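Local coordinates for protein Alpha/beta hydrolase (PDB 4R1D) that binds calcium and is probably a lipase effector of the H2 type VI secretion system, probably held inactive by its partner Tli4, which protects the producing cell, at residues W167-P176 / W546-K554; V274-A284 / Y423-G432. One frame throughout, in Å; residues are numbered along the deposited sequence.

Contact 1: residues W167-P176 / W546-K554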
ATOM      1  N   TRP A 167     -13.601  18.369  28.683  1.00 20.73           N
ATOM      2  CA  TRP A 167     -12.421  18.553  27.838  1.00 20.47           C
ATOM      3  C   TRP A 167     -12.416  19.923  27.156  1.00 20.01           C
ATOM      4  O   TRP A 167     -11.443  20.684  27.275  1.00 18.29           O
ATOM      5  CB  TRP A 167     -12.273  17.412  26.820  1.00 18.44           C
ATOM      6  CG  TRP A 167     -10.887  17.342  26.237  1.00 16.61           C
ATOM      7  CD1 TRP A 167      -9.802  16.693  26.761  1.00 20.57           C
ATOM      8  CD2 TRP A 167     -10.435  17.975  25.036  1.00 14.73           C
ATOM      9  NE1 TRP A 167      -8.701  16.875  25.948  1.00 21.68           N
ATOM     10  CE2 TRP A 167      -9.068  17.657  24.883  1.00 15.76           C
ATOM     11  CE3 TRP A 167     -11.059  18.765  24.065  1.00 15.62           C
ATOM     12  CZ2 TRP A 167      -8.317  18.104  23.802  1.00 18.00           C
ATOM     13  CZ3 TRP A 167     -10.311  19.210  22.991  1.00 15.11           C
ATOM     14  CH2 TRP A 167      -8.951  18.880  22.869  1.00 15.63           C
ATOM     15  N   TRP A 168     -13.506  20.247  26.466  1.00 19.27           N
ATOM     16  CA  TRP A 168     -13.632  21.551  25.817  1.00 20.97           C
ATOM     17  C   TRP A 168     -13.575  22.669  26.850  1.00 19.25           C
ATOM     18  O   TRP A 168     -13.126  23.764  26.559  1.00 19.95           O
ATOM     19  CB  TRP A 168     -14.943  21.659  25.038  1.00 20.48           C
ATOM     20  CG  TRP A 168     -15.068  20.674  23.906  1.00 14.99           C
ATOM     21  CD1 TRP A 168     -15.935  19.621  23.831  1.00 16.98           C
ATOM     22  CD2 TRP A 168     -14.284  20.640  22.713  1.00 15.74           C
ATOM     23  NE1 TRP A 168     -15.754  18.944  22.647  1.00 18.76           N
ATOM     24  CE2 TRP A 168     -14.741  19.546  21.944  1.00 18.06           C
ATOM     25  CE3 TRP A 168     -13.246  21.428  22.212  1.00 16.79           C
ATOM     26  CZ2 TRP A 168     -14.193  19.225  20.701  1.00 18.93           C
ATOM     27  CZ3 TRP A 168     -12.708  21.114  20.976  1.00 16.63           C
ATOM     28  CH2 TRP A 168     -13.180  20.020  20.234  1.00 15.78           C
ATOM     29  N   ASN A 169     -14.046  22.377  28.057  1.00 18.22           N
ATOM     30  CA  ASN A 169     -14.145  23.416  29.081  1.00 20.61           C
ATOM     31  C   ASN A 169     -12.859  23.671  29.849  1.00 20.30           C
ATOM     32  O   ASN A 169     -12.826  24.529  30.741  1.00 25.09           O
ATOM     33  CB  ASN A 169     -15.293  23.118  30.059  1.00 21.27           C
ATOM     34  CG  ASN A 169     -14.999  21.946  30.984  1.00 26.77           C
ATOM     35  OD1 ASN A 169     -13.887  21.417  31.027  1.00 23.09           O
ATOM     36  ND2 ASN A 169     -16.014  21.534  31.736  1.00 26.72           N
ATOM     37  N   ASP A 170     -11.800  22.945  29.512  1.00 19.58           N
ATOM     38  CA  ASP A 170     -10.534  23.098  30.228  1.00 21.51           C
ATOM     39  C   ASP A 170      -9.361  22.789  29.307  1.00 22.07           C
ATOM     40  O   ASP A 170      -8.679  23.703  28.821  1.00 21.11           O
ATOM     41  CB  ASP A 170     -10.526  22.183  31.457  1.00 17.97           C
ATOM     42  CG  ASP A 170      -9.256  22.317  32.299  1.00 28.27           C
ATOM     43  OD1 ASP A 170      -8.293  22.994  31.877  1.00 26.42           O
ATOM     44  OD2 ASP A 170      -9.220  21.716  33.387  1.00 30.74           O
ATOM     45  N   GLU A 171      -9.145  21.504  29.045  1.00 20.47           N
ATOM     46  CA  GLU A 171      -8.021  21.070  28.221  1.00 19.20           C
ATOM     47  C   GLU A 171      -7.914  21.785  26.864  1.00 18.12           C
ATOM     48  O   GLU A 171      -6.815  22.158  26.428  1.00 18.35           O
ATOM     49  CB  GLU A 171      -8.067  19.544  28.020  1.00 19.26           C
ATOM     50  CG  GLU A 171      -7.767  18.725  29.281  1.00 21.36           C
ATOM     51  CD  GLU A 171      -9.009  18.400  30.123  1.00 25.87           C
ATOM     52  OE1 GLU A 171      -9.999  19.164  30.097  1.00 23.19           O
ATOM     53  OE2 GLU A 171      -8.985  17.367  30.828  1.00 33.47           O
ATOM     54  N   ALA A 172      -9.043  21.956  26.187  1.00 17.21           N
ATOM     55  CA  ALA A 172      -9.052  22.587  24.877  1.00 17.50           C
ATOM     56  C   ALA A 172      -8.573  24.030  24.894  1.00 17.91           C
ATOM     57  O   ALA A 172      -8.167  24.545  23.867  1.00 17.74           O
ATOM     58  CB  ALA A 172     -10.432  22.525  24.267  1.00 16.97           C
ATOM     59  N   LEU A 173      -8.619  24.677  26.056  1.00 19.04           N
ATOM     60  CA  LEU A 173      -8.343  26.117  26.128  1.00 20.70           C
ATOM     61  C   LEU A 173      -6.857  26.439  26.291  1.00 22.81           C
ATOM     62  O   LEU A 173      -6.474  27.603  26.395  1.00 21.42           O
ATOM     63  CB  LEU A 173      -9.152  26.754  27.267  1.00 20.21           C
ATOM     64  CG  LEU A 173     -10.648  26.422  27.235  1.00 24.08           C
ATOM     65  CD1 LEU A 173     -11.381  27.014  28.439  1.00 22.91           C
ATOM     66  CD2 LEU A 173     -11.300  26.902  25.928  1.00 22.58           C
ATOM     67  N   SER A 174      -6.034  25.397  26.323  1.00 22.24           N
ATOM     68  CA  SER A 174      -4.590  25.525  26.496  1.00 23.69           C
ATOM     69  C   SER A 174      -3.953  26.533  25.523  1.00 22.18           C
ATOM     70  O   SER A 174      -4.270  26.547  24.334  1.00 22.14           O
ATOM     71  CB  SER A 174      -3.950  24.132  26.344  1.00 19.66           C
ATOM     72  OG  SER A 174      -2.567  24.178  26.595  1.00 26.08           O
ATOM     73  N   PRO A 175      -3.059  27.407  26.026  1.00 20.25           N
ATOM     74  CA  PRO A 175      -2.334  28.260  25.075  1.00 21.68           C
ATOM     75  C   PRO A 175      -1.557  27.383  24.104  1.00 16.32           C
ATOM     76  O   PRO A 175      -0.898  26.458  24.548  1.00 22.68           O
ATOM     77  CB  PRO A 175      -1.372  29.034  25.979  1.00 21.48           C
ATOM     78  CG  PRO A 175      -2.094  29.098  27.301  1.00 25.71           C
ATOM     79  CD  PRO A 175      -2.779  27.769  27.426  1.00 26.67           C
ATOM     80  N   PRO A 176      -1.642  27.658  22.792  1.00 19.18           N
ATOM     81  CA  PRO A 176      -0.982  26.798  21.802  1.00 16.77           C
ATOM     82  C   PRO A 176       0.508  26.585  22.075  1.00 17.02           C
ATOM     83  O   PRO A 176       1.022  25.503  21.810  1.00 17.04           O
ATOM     84  CB  PRO A 176      -1.199  27.546  20.483  1.00 21.63           C
ATOM     85  CG  PRO A 176      -2.462  28.331  20.704  1.00 21.02           C
ATOM     86  CD  PRO A 176      -2.468  28.705  22.167  1.00 17.72           C
ATOM     87  N   TRP A 546      -5.040  16.574  20.750  1.00 14.17           N
ATOM     88  CA  TRP A 546      -5.280  17.986  21.066  1.00 10.90           C
ATOM     89  C   TRP A 546      -5.097  18.818  19.811  1.00 14.56           C
ATOM     90  O   TRP A 546      -5.940  19.629  19.466  1.00 14.55           O
ATOM     91  CB  TRP A 546      -4.296  18.479  22.139  1.00 13.99           C
ATOM     92  CG  TRP A 546      -4.676  19.830  22.694  1.00 16.48           C
ATOM     93  CD1 TRP A 546      -5.412  20.067  23.822  1.00 20.43           C
ATOM     94  CD2 TRP A 546      -4.369  21.123  22.138  1.00 14.03           C
ATOM     95  NE1 TRP A 546      -5.570  21.420  24.009  1.00 18.49           N
ATOM     96  CE2 TRP A 546      -4.946  22.088  22.985  1.00 15.26           C
ATOM     97  CE3 TRP A 546      -3.655  21.554  21.010  1.00 14.16           C
ATOM     98  CZ2 TRP A 546      -4.843  23.457  22.736  1.00 16.62           C
ATOM     99  CZ3 TRP A 546      -3.556  22.911  20.763  1.00 15.76           C
ATOM    100  CH2 TRP A 546      -4.138  23.849  21.631  1.00 15.54           C
ATOM    101  N   ALA A 547      -3.971  18.628  19.130  1.00 12.08           N
ATOM    102  CA  ALA A 547      -3.691  19.426  17.944  1.00 13.04           C
ATOM    103  C   ALA A 547      -4.712  19.228  16.815  1.00 13.68           C
ATOM    104  O   ALA A 547      -5.001  20.158  16.069  1.00 13.90           O
ATOM    105  CB  ALA A 547      -2.260  19.171  17.439  1.00 14.13           C
ATOM    106  N   ALA A 548      -5.234  18.012  16.683  1.00 13.19           N
ATOM    107  CA  ALA A 548      -6.268  17.737  15.688  1.00 14.14           C
ATOM    108  C   ALA A 548      -7.579  18.451  16.029  1.00 12.48           C
ATOM    109  O   ALA A 548      -8.162  19.142  15.193  1.00 13.55           O
ATOM    110  CB  ALA A 548      -6.502  16.242  15.561  1.00 14.89           C
ATOM    111  N   LEU A 549      -8.046  18.284  17.260  1.00 15.72           N
ATOM    112  CA  LEU A 549      -9.298  18.917  17.651  1.00 14.85           C
ATOM    113  C   LEU A 549      -9.178  20.440  17.629  1.00 16.77           C
ATOM    114  O   LEU A 549     -10.096  21.139  17.206  1.00 13.60           O
ATOM    115  CB  LEU A 549      -9.743  18.410  19.021  1.00 12.47           C
ATOM    116  CG  LEU A 549     -10.211  16.951  18.981  1.00 14.32           C
ATOM    117  CD1 LEU A 549     -10.208  16.379  20.367  1.00 15.78           C
ATOM    118  CD2 LEU A 549     -11.606  16.862  18.333  1.00 14.80           C
ATOM    119  N   TYR A 550      -8.035  20.949  18.080  1.00 14.27           N
ATOM    120  CA  TYR A 550      -7.761  22.379  18.012  1.00 13.30           C
ATOM    121  C   TYR A 550      -7.860  22.877  16.568  1.00 16.62           C
ATOM    122  O   TYR A 550      -8.514  23.880  16.292  1.00 14.13           O
ATOM    123  CB  TYR A 550      -6.361  22.672  18.569  1.00 15.01           C
ATOM    124  CG  TYR A 550      -5.919  24.093  18.390  1.00 14.77           C
ATOM    125  CD1 TYR A 550      -6.212  25.057  19.349  1.00 19.17           C
ATOM    126  CD2 TYR A 550      -5.186  24.479  17.270  1.00 16.49           C
ATOM    127  CE1 TYR A 550      -5.794  26.375  19.194  1.00 16.03           C
ATOM    128  CE2 TYR A 550      -4.767  25.801  17.106  1.00 17.92           C
ATOM    129  CZ  TYR A 550      -5.076  26.736  18.071  1.00 15.06           C
ATOM    130  OH  TYR A 550      -4.675  28.035  17.907  1.00 17.60           O
ATOM    131  N   GLY A 551      -7.211  22.173  15.642  1.00 16.59           N
ATOM    132  CA  GLY A 551      -7.290  22.542  14.242  1.00 14.59           C
ATOM    133  C   GLY A 551      -8.728  22.579  13.728  1.00 15.00           C
ATOM    134  O   GLY A 551      -9.140  23.513  13.040  1.00 13.35           O
ATOM    135  N   VAL A 552      -9.506  21.563  14.079  1.00 16.36           N
ATOM    136  CA  VAL A 552     -10.881  21.484  13.587  1.00 16.83           C
ATOM    137  C   VAL A 552     -11.709  22.670  14.072  1.00 15.53           C
ATOM    138  O   VAL A 552     -12.456  23.285  13.291  1.00 14.42           O
ATOM    139  CB  VAL A 552     -11.536  20.165  13.985  1.00 15.33           C
ATOM    140  CG1 VAL A 552     -13.051  20.198  13.719  1.00 14.10           C
ATOM    141  CG2 VAL A 552     -10.868  19.017  13.225  1.00 12.44           C
ATOM    142  N   ILE A 553     -11.568  22.995  15.354  1.00 14.41           N
ATOM    143  CA  ILE A 553     -12.276  24.143  15.911  1.00 15.41           C
ATOM    144  C   ILE A 553     -11.887  25.457  15.221  1.00 14.97           C
ATOM    145  O   ILE A 553     -12.756  26.250  14.830  1.00 14.46           O
ATOM    146  CB  ILE A 553     -12.065  24.280  17.420  1.00 14.35           C
ATOM    147  CG1 ILE A 553     -12.681  23.081  18.157  1.00 17.23           C
ATOM    148  CG2 ILE A 553     -12.668  25.618  17.907  1.00 14.58           C
ATOM    149  CD1 ILE A 553     -14.190  22.882  17.871  1.00 14.16           C
ATOM    150  N   LYS A 554     -10.590  25.692  15.063  1.00 15.73           N
ATOM    151  CA  LYS A 554     -10.137  26.901  14.392  1.00 17.78           C
ATOM    152  C   LYS A 554     -10.614  26.992  12.935  1.00 18.19           C
ATOM    153  O   LYS A 554     -11.140  28.023  12.510  1.00 16.23           O
ATOM    154  CB  LYS A 554      -8.622  27.046  14.495  1.00 16.13           C
ATOM    155  CG  LYS A 554      -8.124  27.356  15.922  1.00 17.83           C
ATOM    156  CD  LYS A 554      -8.656  28.706  16.426  1.00 17.52           C
ATOM    157  CE  LYS A 554      -8.092  29.055  17.808  1.00 18.78           C
ATOM    158  NZ  LYS A 554      -8.346  30.493  18.197  1.00 17.33           N
TER
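W546 reaches from helix 546-554 into loop 167-176, and the backbones come nearest at A172 and Y550, whose CA atoms are 7.0 Å apart. The loop starts with a type I turn from W167 to D170 and passes through a 3-10 turn at 171-173. W546 CG lies anti to the backbone N (chi1 -169°), which brings the far end of the indole up against the loop backbone. NE1 donates to E171 O at 2.8 Å, nearly straight at 162°. E171 O lies in the plane of the indole, but NE1 sits above the carbonyl plane of E171. Farther along the ring, CZ2 is 3.5 Å from S174 O and also rests on S174 CB. The W167 and W546 side chains cross at about a right angle, with W167 CZ2 3.5 Å from W546 CD1. Their ring planes stand at 59°, neither stacked nor edge-to-face. L549 CD1 sits over a face of the W167 six-membered ring, 4.2 Å from its centroid, in a CH-pi contact. W168 meets I553 from the opposite direction, its CZ3 3.4 Å from I553 CG1. W168 NE1 turns to R154 O of helix 141-155. At the far end P176 CG touches Y550 OH at 3.6 Å, and that hydroxyl is hydrogen-bonded to G187 O. The side chain of I553 lies about 5 Å from that of F202, a calcium-binding residue. The contact therefore packs a loop on the C-terminal helix mostly through aromatic and aliphatic groups. One hydrogen bond satisfies the buried indole N-H and helps to hold the rotation of the W546 ring.

Contact 2: residues V274-A284 / Y423-G432; sequences VLGVVHGVQPA and YHSETYAHYG
V277 to G280 pair in parallel with T427 to H430; the backbone groups of V277 and H279 face that strand. V277 N binds E426 O, and Y428 N binds V277 O at 2.8 Å. The ladder goes on through H279 N to Y428 O, H430 N to H279 O, and V281 N to H430 O. The strand axes lie 4.6 Å apart and 6° from parallel. H430 folds its ring back over G280. Its CG sits between the backbone N and the carbonyl carbon (chi1 64°), and G280 CA lies 3.5 Å from the ring centroid. G280 has no side chain to block this CH-pi contact. At the other end H424 lies over G276 CA, and its NE2 donates to V274 O at 3.1 Å from above the carbonyl plane. H424 ND1 accepts from E426 N at 2.9 Å, in the ring plane. These two bonds set the rotation of the imidazole and are consistent with a proton on NE2. On the face with V277 and A429, H279 CD2 meets T427 CG2 at 3.6 Å. A water takes the N-H of H424, donates to T427 OG1 and lies 2.9 Å from H279 NE2. T427 OG1 donates to H424 O, and H279 ND1 pairs with T254 OG1. A second water joins Q282 N to H430 O. Strand 274-280 is flanked by strand 250-255 on its other edge, within the parallel sheet of an alpha/beta hydrolase. Helix 258-267 covers the H279 side through R263, while helix 542-556 packs on Y428 and H430.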
ATOM      1  N   VAL A 274     -12.460  21.811   0.412  1.00 16.61           N
ATOM      2  CA  VAL A 274     -11.733  21.663   1.672  1.00 16.42           C
ATOM      3  C   VAL A 274     -11.570  23.007   2.377  1.00 14.43           C
ATOM      4  O   VAL A 274     -10.982  23.948   1.837  1.00 17.20           O
ATOM      5  CB  VAL A 274     -10.365  20.941   1.478  1.00 16.33           C
ATOM      6  CG1 VAL A 274      -9.538  20.984   2.761  1.00 14.93           C
ATOM      7  CG2 VAL A 274     -10.589  19.488   1.012  1.00 14.35           C
ATOM      8  N   LEU A 275     -12.107  23.086   3.592  1.00 16.68           N
ATOM      9  CA  LEU A 275     -12.119  24.332   4.359  1.00 16.75           C
ATOM     10  C   LEU A 275     -10.776  24.576   5.032  1.00 14.67           C
ATOM     11  O   LEU A 275     -10.344  25.727   5.203  1.00 17.47           O
ATOM     12  CB  LEU A 275     -13.216  24.280   5.426  1.00 16.32           C
ATOM     13  CG  LEU A 275     -13.536  25.570   6.180  1.00 19.29           C
ATOM     14  CD1 LEU A 275     -13.991  26.642   5.192  1.00 20.44           C
ATOM     15  CD2 LEU A 275     -14.611  25.297   7.217  1.00 21.19           C
ATOM     16  N   GLY A 276     -10.122  23.492   5.421  1.00 15.36           N
ATOM     17  CA  GLY A 276      -8.851  23.570   6.116  1.00 11.71           C
ATOM     18  C   GLY A 276      -8.283  22.176   6.316  1.00 16.15           C
ATOM     19  O   GLY A 276      -8.955  21.176   6.065  1.00 15.94           O
ATOM     20  N   VAL A 277      -7.041  22.104   6.777  1.00 15.89           N
ATOM     21  CA  VAL A 277      -6.365  20.819   6.867  1.00 15.89           C
ATOM     22  C   VAL A 277      -5.567  20.694   8.153  1.00 14.49           C
ATOM     23  O   VAL A 277      -4.807  21.593   8.520  1.00 14.07           O
ATOM     24  CB  VAL A 277      -5.401  20.654   5.693  1.00 13.02           C
ATOM     25  CG1 VAL A 277      -4.650  19.334   5.794  1.00 13.78           C
ATOM     26  CG2 VAL A 277      -6.175  20.747   4.357  1.00 15.81           C
ATOM     27  N   VAL A 278      -5.768  19.567   8.830  1.00 15.81           N
ATOM     28  CA  VAL A 278      -4.924  19.122   9.920  1.00 13.23           C
ATOM     29  C   VAL A 278      -3.993  18.030   9.396  1.00 13.23           C
ATOM     30  O   VAL A 278      -4.445  17.053   8.802  1.00 13.74           O
ATOM     31  CB  VAL A 278      -5.793  18.558  11.050  1.00 13.88           C
ATOM     32  CG1 VAL A 278      -4.956  17.709  12.042  1.00 14.19           C
ATOM     33  CG2 VAL A 278      -6.533  19.696  11.749  1.00 13.39           C
ATOM     34  N   HIS A 279      -2.693  18.221   9.593  1.00 13.72           N
ATOM     35  CA  HIS A 279      -1.690  17.200   9.295  1.00 14.72           C
ATOM     36  C   HIS A 279      -1.035  16.708  10.579  1.00 15.39           C
ATOM     37  O   HIS A 279      -0.553  17.513  11.393  1.00 11.25           O
ATOM     38  CB  HIS A 279      -0.546  17.770   8.446  1.00 13.65           C
ATOM     39  CG  HIS A 279      -0.917  18.161   7.049  1.00 13.61           C
ATOM     40  ND1 HIS A 279      -1.637  17.346   6.200  1.00 14.96           N
ATOM     41  CD2 HIS A 279      -0.567  19.249   6.321  1.00 14.50           C
ATOM     42  CE1 HIS A 279      -1.761  17.942   5.024  1.00 12.91           C
ATOM     43  NE2 HIS A 279      -1.118  19.096   5.070  1.00 14.94           N
ATOM     44  N   GLY A 280      -0.963  15.390  10.726  1.00 13.19           N
ATOM     45  CA  GLY A 280      -0.187  14.761  11.784  1.00 11.52           C
ATOM     46  C   GLY A 280       0.972  13.974  11.192  1.00 14.39           C
ATOM     47  O   GLY A 280       0.803  13.222  10.229  1.00 12.85           O
ATOM     48  N   VAL A 281       2.153  14.168  11.766  1.00 13.58           N
ATOM     49  CA  VAL A 281       3.379  13.472  11.367  1.00 14.01           C
ATOM     50  C   VAL A 281       3.602  13.287   9.867  1.00 14.47           C
ATOM     51  O   VAL A 281       3.989  12.201   9.422  1.00 13.58           O
ATOM     52  CB  VAL A 281       3.569  12.112  12.103  1.00 12.85           C
ATOM     53  CG1 VAL A 281       3.569  12.324  13.607  1.00 13.25           C
ATOM     54  CG2 VAL A 281       2.498  11.066  11.674  1.00 12.25           C
ATOM     55  N   GLN A 282       3.399  14.352   9.096  1.00 14.52           N
ATOM     56  CA  GLN A 282       3.597  14.281   7.656  1.00 12.37           C
ATOM     57  C   GLN A 282       5.084  14.261   7.342  1.00 11.35           C
ATOM     58  O   GLN A 282       5.820  15.106   7.826  1.00 15.05           O
ATOM     59  CB  GLN A 282       2.978  15.484   6.943  1.00 14.13           C
ATOM     60  CG  GLN A 282       3.069  15.345   5.426  1.00 13.65           C
ATOM     61  CD  GLN A 282       2.529  16.536   4.651  1.00 14.31           C
ATOM     62  OE1 GLN A 282       1.621  17.265   5.106  1.00 17.93           O
ATOM     63  NE2 GLN A 282       3.085  16.741   3.463  1.00 12.47           N
ATOM     64  N   PRO A 283       5.522  13.300   6.532  1.00 12.94           N
ATOM     65  CA  PRO A 283       6.883  13.362   5.986  1.00 12.23           C
ATOM     66  C   PRO A 283       6.845  14.262   4.740  1.00 14.16           C
ATOM     67  O   PRO A 283       6.866  13.780   3.596  1.00 14.78           O
ATOM     68  CB  PRO A 283       7.159  11.910   5.604  1.00 13.02           C
ATOM     69  CG  PRO A 283       5.805  11.370   5.209  1.00 16.12           C
ATOM     70  CD  PRO A 283       4.799  12.086   6.109  1.00 15.66           C
ATOM     71  N   ALA A 284       6.788  15.571   4.986  1.00 13.20           N
ATOM     72  CA  ALA A 284       6.455  16.567   3.974  1.00 14.31           C
ATOM     73  C   ALA A 284       7.458  16.540   2.841  1.00 15.95           C
ATOM     74  O   ALA A 284       7.102  16.760   1.675  1.00 17.02           O
ATOM     75  CB  ALA A 284       6.397  17.975   4.610  1.00 14.83           C
ATOM     76  N   TYR A 423       1.180  24.330   0.729  1.00 15.05           N
ATOM     77  CA  TYR A 423       0.211  23.812   1.694  1.00 18.84           C
ATOM     78  C   TYR A 423      -1.060  24.647   1.641  1.00 20.31           C
ATOM     79  O   TYR A 423      -1.013  25.842   1.342  1.00 17.71           O
ATOM     80  CB  TYR A 423       0.798  23.856   3.121  1.00 15.55           C
ATOM     81  CG  TYR A 423       2.092  23.075   3.245  1.00 16.15           C
ATOM     82  CD1 TYR A 423       3.291  23.611   2.791  1.00 18.41           C
ATOM     83  CD2 TYR A 423       2.104  21.784   3.768  1.00 14.97           C
ATOM     84  CE1 TYR A 423       4.477  22.888   2.871  1.00 17.22           C
ATOM     85  CE2 TYR A 423       3.283  21.054   3.863  1.00 16.17           C
ATOM     86  CZ  TYR A 423       4.457  21.604   3.410  1.00 17.32           C
ATOM     87  OH  TYR A 423       5.608  20.876   3.494  1.00 18.77           O
ATOM     88  N   HIS A 424      -2.188  24.014   1.952  1.00 16.73           N
ATOM     89  CA  HIS A 424      -3.452  24.716   2.112  1.00 17.50           C
ATOM     90  C   HIS A 424      -3.256  25.918   3.050  1.00 18.51           C
ATOM     91  O   HIS A 424      -2.509  25.844   4.022  1.00 14.75           O
ATOM     92  CB  HIS A 424      -4.490  23.737   2.674  1.00 16.18           C
ATOM     93  CG  HIS A 424      -5.893  24.253   2.635  1.00 15.32           C
ATOM     94  ND1 HIS A 424      -6.339  25.255   3.470  1.00 15.73           N
ATOM     95  CD2 HIS A 424      -6.952  23.899   1.867  1.00 16.03           C
ATOM     96  CE1 HIS A 424      -7.611  25.501   3.215  1.00 15.49           C
ATOM     97  NE2 HIS A 424      -8.011  24.686   2.253  1.00 18.60           N
ATOM     98  N   SER A 425      -3.915  27.033   2.750  1.00 18.03           N
ATOM     99  CA  SER A 425      -3.732  28.256   3.536  1.00 19.15           C
ATOM    100  C   SER A 425      -4.216  28.148   4.988  1.00 19.31           C
ATOM    101  O   SER A 425      -3.865  28.977   5.834  1.00 22.15           O
ATOM    102  CB  SER A 425      -4.406  29.445   2.836  1.00 19.41           C
ATOM    103  OG  SER A 425      -5.808  29.246   2.736  1.00 27.42           O
ATOM    104  N   GLU A 426      -5.032  27.142   5.283  1.00 16.08           N
ATOM    105  CA  GLU A 426      -5.472  26.925   6.658  1.00 15.15           C
ATOM    106  C   GLU A 426      -4.972  25.559   7.137  1.00 16.68           C
ATOM    107  O   GLU A 426      -5.755  24.640   7.362  1.00 18.24           O
ATOM    108  CB  GLU A 426      -6.994  27.017   6.759  1.00 13.25           C
ATOM    109  CG  GLU A 426      -7.571  28.281   6.097  1.00 16.34           C
ATOM    110  CD  GLU A 426      -7.162  29.567   6.823  1.00 22.51           C
ATOM    111  OE1 GLU A 426      -6.786  29.499   8.008  1.00 21.44           O
ATOM    112  OE2 GLU A 426      -7.229  30.646   6.205  1.00 29.33           O
ATOM    113  N   THR A 427      -3.657  25.445   7.280  1.00 16.45           N
ATOM    114  CA  THR A 427      -3.035  24.181   7.632  1.00 15.98           C
ATOM    115  C   THR A 427      -2.540  24.211   9.071  1.00 18.42           C
ATOM    116  O   THR A 427      -1.803  25.128   9.471  1.00 17.00           O
ATOM    117  CB  THR A 427      -1.852  23.861   6.690  1.00 15.97           C
ATOM    118  OG1 THR A 427      -2.348  23.568   5.379  1.00 17.07           O
ATOM    119  CG2 THR A 427      -1.095  22.652   7.201  1.00 15.58           C
ATOM    120  N   TYR A 428      -2.961  23.214   9.845  1.00 14.64           N
ATOM    121  CA  TYR A 428      -2.525  23.050  11.232  1.00 15.61           C
ATOM    122  C   TYR A 428      -1.783  21.730  11.328  1.00 16.23           C
ATOM    123  O   TYR A 428      -2.375  20.655  11.218  1.00 16.27           O
ATOM    124  CB  TYR A 428      -3.741  23.057  12.170  1.00 17.59           C
ATOM    125  CG  TYR A 428      -4.456  24.395  12.185  1.00 14.77           C
ATOM    126  CD1 TYR A 428      -5.236  24.815  11.102  1.00 15.91           C
ATOM    127  CD2 TYR A 428      -4.324  25.249  13.273  1.00 15.67           C
ATOM    128  CE1 TYR A 428      -5.869  26.068  11.117  1.00 16.70           C
ATOM    129  CE2 TYR A 428      -4.954  26.482  13.295  1.00 15.65           C
ATOM    130  CZ  TYR A 428      -5.710  26.889  12.229  1.00 16.58           C
ATOM    131  OH  TYR A 428      -6.316  28.123  12.300  1.00 17.71           O
ATOM    132  N   ALA A 429      -0.469  21.805  11.496  1.00 14.34           N
ATOM    133  CA  ALA A 429       0.356  20.608  11.436  1.00 12.33           C
ATOM    134  C   ALA A 429       0.935  20.275  12.813  1.00 14.37           C
ATOM    135  O   ALA A 429       1.244  21.172  13.588  1.00 16.26           O
ATOM    136  CB  ALA A 429       1.477  20.824  10.434  1.00 12.65           C
ATOM    137  N   HIS A 430       1.080  18.986  13.112  1.00 13.05           N
ATOM    138  CA  HIS A 430       1.830  18.572  14.299  1.00 12.95           C
ATOM    139  C   HIS A 430       2.761  17.414  13.927  1.00 15.70           C
ATOM    140  O   HIS A 430       2.503  16.671  12.983  1.00 14.21           O
ATOM    141  CB  HIS A 430       0.900  18.202  15.474  1.00 12.84           C
ATOM    142  CG  HIS A 430       0.025  17.016  15.198  1.00 12.49           C
ATOM    143  ND1 HIS A 430      -1.227  17.132  14.629  1.00 13.51           N
ATOM    144  CD2 HIS A 430       0.236  15.691  15.385  1.00 14.13           C
ATOM    145  CE1 HIS A 430      -1.752  15.925  14.482  1.00 12.41           C
ATOM    146  NE2 HIS A 430      -0.884  15.035  14.929  1.00 11.70           N
ATOM    147  N   TYR A 431       3.864  17.279  14.643  1.00 12.84           N
ATOM    148  CA  TYR A 431       4.828  16.245  14.309  1.00 15.38           C
ATOM    149  C   TYR A 431       5.691  15.908  15.522  1.00 15.15           C
ATOM    150  O   TYR A 431       5.745  16.677  16.481  1.00 14.95           O
ATOM    151  CB  TYR A 431       5.698  16.686  13.122  1.00 14.62           C
ATOM    152  CG  TYR A 431       6.496  17.948  13.378  1.00 15.23           C
ATOM    153  CD1 TYR A 431       5.876  19.192  13.417  1.00 14.58           C
ATOM    154  CD2 TYR A 431       7.874  17.892  13.584  1.00 17.50           C
ATOM    155  CE1 TYR A 431       6.609  20.355  13.658  1.00 13.23           C
ATOM    156  CE2 TYR A 431       8.608  19.039  13.816  1.00 17.45           C
ATOM    157  CZ  TYR A 431       7.975  20.264  13.850  1.00 15.59           C
ATOM    158  OH  TYR A 431       8.712  21.411  14.086  1.00 14.69           O
ATOM    159  N   GLY A 432       6.334  14.747  15.473  1.00 16.81           N
ATOM    160  CA  GLY A 432       7.198  14.280  16.548  1.00 15.84           C
ATOM    161  C   GLY A 432       8.642  14.646  16.265  1.00 16.62           C
ATOM    162  O   GLY A 432       9.205  14.267  15.234  1.00 16.47           O
TER
HETATM  163  O   HOH W   1      -1.884  21.500   3.694  1.00 14.92           O
HETATM  164  O   HOH W   2       2.489  16.978   9.990  1.00 13.39           O

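Helix 542-556 joins the two contacts. In contact 1 it packs against loop 167-176. It also lies on the strands of contact 2, and Y550 touches both P176 and Y428. K554 CB touches Y428 OH, A547 CB touches H430 ND1, and G551 CA touches V278 CG2. Contact 2 belongs to the core, its centre about 12 Å from the chain centre. Contact 1 is also largely buried but lies farther out, about 24 Å away, with E171 exposed. The chemistry follows the place. Contact 2 is built on a regular backbone ladder, with histidines beside the ladder and two waters joining the segments. Contact 1 rests mainly on tryptophan packing, with one side-chain to backbone hydrogen bond.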